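Local atomic coordinates of RNA methyltransferase, TrmH family (Porphyromonas gingivalis, PDB entry 2I6D), a protein that probably binds RNA and transfers methyl groups to it, as a member of the TrmH family of knotted SPOUT methyltransferases. Residues 14-19 with 23-28. Residues are numbered along the deposited sequence; the frame is centred on the assembly and turned at random.
Sequences RSLRER and LREQAF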
loop_
_atom_site.group_PDB
_atom_site.type_symbol
_atom_site.label_atom_id
_atom_site.label_comp_id
_atom_site.label_asym_id
_atom_site.label_seq_id
_atom_site.Cartn_x
_atom_site.Cartn_y
_atom_site.Cartn_z
ATOM N N ARG A 14 -4.245 9.779 -19.041
ATOM C CA ARG A 14 -5.026 10.649 -18.126
ATOM C C ARG A 14 -6.134 9.880 -17.397
ATOM O O ARG A 14 -6.460 10.189 -16.267
ATOM C CB ARG A 14 -5.616 11.844 -18.880
ATOM C CG ARG A 14 -4.551 12.830 -19.393
ATOM C CD ARG A 14 -5.149 13.961 -20.254
ATOM N NE ARG A 14 -6.169 14.729 -19.548
ATOM C CZ ARG A 14 -5.910 15.638 -18.614
ATOM N NH1 ARG A 14 -4.650 15.923 -18.274
ATOM N NH2 ARG A 14 -6.916 16.275 -18.026
ATOM N N SER A 15 -6.696 8.866 -18.054
ATOM C CA SER A 15 -7.809 8.103 -17.501
ATOM C C SER A 15 -7.390 7.342 -16.237
ATOM O O SER A 15 -8.228 7.048 -15.383
ATOM C CB SER A 15 -8.351 7.121 -18.544
ATOM O OG SER A 15 -7.458 6.023 -18.683
ATOM N N LEU A 16 -6.095 7.047 -16.092
ATOM C CA LEU A 16 -5.662 6.166 -14.997
ATOM C C LEU A 16 -5.656 6.838 -13.618
ATOM O O LEU A 16 -5.478 6.171 -12.581
ATOM C CB LEU A 16 -4.288 5.552 -15.304
ATOM C CG LEU A 16 -4.249 4.709 -16.578
ATOM C CD1 LEU A 16 -2.806 4.242 -16.843
ATOM C CD2 LEU A 16 -5.255 3.522 -16.581
ATOM N N ARG A 17 -5.876 8.144 -13.598
ATOM C CA ARG A 17 -6.097 8.830 -12.339
ATOM C C ARG A 17 -7.473 8.486 -11.701
ATOM O O ARG A 17 -7.709 8.805 -10.532
ATOM C CB ARG A 17 -5.967 10.328 -12.516
ATOM C CG ARG A 17 -7.133 11.017 -13.200
ATOM C CD ARG A 17 -6.647 12.356 -13.770
ATOM N NE ARG A 17 -5.376 12.146 -14.479
ATOM C CZ ARG A 17 -4.551 13.105 -14.910
ATOM N NH1 ARG A 17 -4.841 14.387 -14.713
ATOM N NH2 ARG A 17 -3.424 12.772 -15.546
ATOM N N GLU A 18 -8.360 7.853 -12.472
ATOM C CA GLU A 18 -9.679 7.445 -11.975
ATOM C C GLU A 18 -9.716 5.948 -11.724
ATOM O O GLU A 18 -9.299 5.162 -12.586
ATOM C CB GLU A 18 -10.773 7.780 -12.991
ATOM C CG GLU A 18 -10.838 9.236 -13.408
ATOM C CD GLU A 18 -11.726 9.460 -14.651
ATOM O OE1 GLU A 18 -12.921 9.109 -14.605
ATOM O OE2 GLU A 18 -11.208 9.975 -15.677
ATOM N N ARG A 19 -10.246 5.545 -10.572
ATOM C CA ARG A 19 -10.345 4.124 -10.235
ATOM C C ARG A 19 -11.094 3.328 -11.319
ATOM O O ARG A 19 -10.721 2.195 -11.656
ATOM C CB ARG A 19 -11.050 3.950 -8.882
ATOM C CG ARG A 19 -11.433 2.524 -8.612
ATOM C CD ARG A 19 -11.566 2.209 -7.139
ATOM N NE ARG A 19 -11.772 0.773 -6.942
ATOM C CZ ARG A 19 -10.810 -0.149 -6.983
ATOM N NH1 ARG A 19 -11.124 -1.421 -6.802
ATOM N NH2 ARG A 19 -9.541 0.187 -7.212
ATOM N N LEU A 23 -9.441 0.031 -13.171
ATOM C CA LEU A 23 -10.125 -1.256 -13.145
ATOM C C LEU A 23 -10.398 -1.784 -14.548
ATOM O O LEU A 23 -10.155 -2.962 -14.830
ATOM C CB LEU A 23 -11.449 -1.160 -12.379
ATOM C CG LEU A 23 -11.379 -1.079 -10.856
ATOM C CD1 LEU A 23 -12.762 -0.830 -10.304
ATOM C CD2 LEU A 23 -10.748 -2.349 -10.246
ATOM N N ARG A 24 -10.898 -0.914 -15.423
ATOM C CA ARG A 24 -11.284 -1.331 -16.773
ATOM C C ARG A 24 -10.052 -1.755 -17.575
ATOM O O ARG A 24 -10.089 -2.743 -18.328
ATOM C CB ARG A 24 -11.993 -0.188 -17.480
ATOM C CG ARG A 24 -12.718 -0.614 -18.704
ATOM C CD ARG A 24 -13.486 0.508 -19.290
ATOM N NE ARG A 24 -14.746 0.746 -18.595
ATOM C CZ ARG A 24 -15.575 1.733 -18.909
ATOM N NH1 ARG A 24 -15.277 2.548 -19.910
ATOM N NH2 ARG A 24 -16.696 1.904 -18.229
ATOM N N GLU A 25 -8.970 -0.995 -17.390
ATOM C CA GLU A 25 -7.712 -1.227 -18.093
ATOM C C GLU A 25 -6.788 -2.189 -17.367
ATOM O O GLU A 25 -5.763 -2.599 -17.923
ATOM C CB GLU A 25 -6.967 0.100 -18.304
ATOM C CG GLU A 25 -7.690 1.105 -19.213
ATOM C CD GLU A 25 -7.993 0.541 -20.591
ATOM O OE1 GLU A 25 -7.187 -0.273 -21.101
ATOM O OE2 GLU A 25 -9.044 0.910 -21.164
ATOM N N GLN A 26 -7.139 -2.530 -16.125
ATOM C CA GLN A 26 -6.269 -3.314 -15.247
ATOM C C GLN A 26 -4.863 -2.732 -15.300
ATOM O O GLN A 26 -3.888 -3.444 -15.561
ATOM C CB GLN A 26 -6.292 -4.817 -15.604
ATOM C CG GLN A 26 -7.596 -5.531 -15.155
ATOM C CD GLN A 26 -7.772 -5.520 -13.628
ATOM O OE1 GLN A 26 -6.966 -6.102 -12.888
ATOM N NE2 GLN A 26 -8.818 -4.839 -13.158
ATOM N N ALA A 27 -4.776 -1.420 -15.071
ATOM C CA ALA A 27 -3.515 -0.696 -15.180
ATOM C C ALA A 27 -3.432 0.466 -14.175
ATOM O O ALA A 27 -4.453 0.966 -13.693
ATOM C CB ALA A 27 -3.331 -0.170 -16.593
ATOM N N PHE A 28 -2.215 0.898 -13.865
ATOM C CA PHE A 28 -2.036 2.083 -13.027
ATOM C C PHE A 28 -0.731 2.741 -13.414
ATOM O O PHE A 28 0.177 2.074 -13.956
ATOM C CB PHE A 28 -2.065 1.722 -11.527
ATOM C CG PHE A 28 -0.858 0.935 -11.057
ATOM C CD1 PHE A 28 0.217 1.585 -10.457
ATOM C CD2 PHE A 28 -0.782 -0.435 -11.250
ATOM C CE1 PHE A 28 1.326 0.867 -10.012
ATOM C CE2 PHE A 28 0.353 -1.179 -10.802
ATOM C CZ PHE A 28 1.396 -0.512 -10.190
#
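L16 and A27 meet on the buried side of this contact. The branch CD2 of L16 does most of the touching. L16 CD2 is 4.2 Å from A27 CB. The carbonyl oxygen A27 O is 3.9 Å from L16 CD2. The same methyl reaches E25 CB, while L16 CD1 is 4.3 Å from F28 C. Chi1 (-60°) sets CG of L16 beside the backbone N and anti to the carbonyl carbon. With chi2 near 175°, CD2 faces A27 and E25, and CD1 faces F28. V90 of strand 87-92 touches both L16 and A27, so the leucine is packed against the sheet. The carboxylate of E25 turns to another partner, a salt bridge to R46.

Helix 7-15, a turn, helix 19-25 and strand 27-31 follow one another here. A type I beta turn from S15 to E18 leads from the first helix to the second, and E18 is the N-cap of helix 19-25. That helix ends in a Schellman motif with Q26 at C-prime, where positive phi (47°) lets the chain swing into the edge strand of the four-stranded sheet. Both segments fall in the MRM3-like substrate-binding region.

The other end is open to solvent, though R19 and L23 still lie close together. They are one helical turn apart. L23 N donates to R19 O at 2.9 Å, a regular helix bond. The R19 chain is extended from CG to NE and lays one guanidinium face over the leucine methyls. L23 CD1 sits 3.6 Å above the R19 guanidinium plane, toward its rim. L23 CD2 is 3.6 Å from R19 NH1. R19 NH2 also forms a salt bridge with D140, consistent with a held guanidinium.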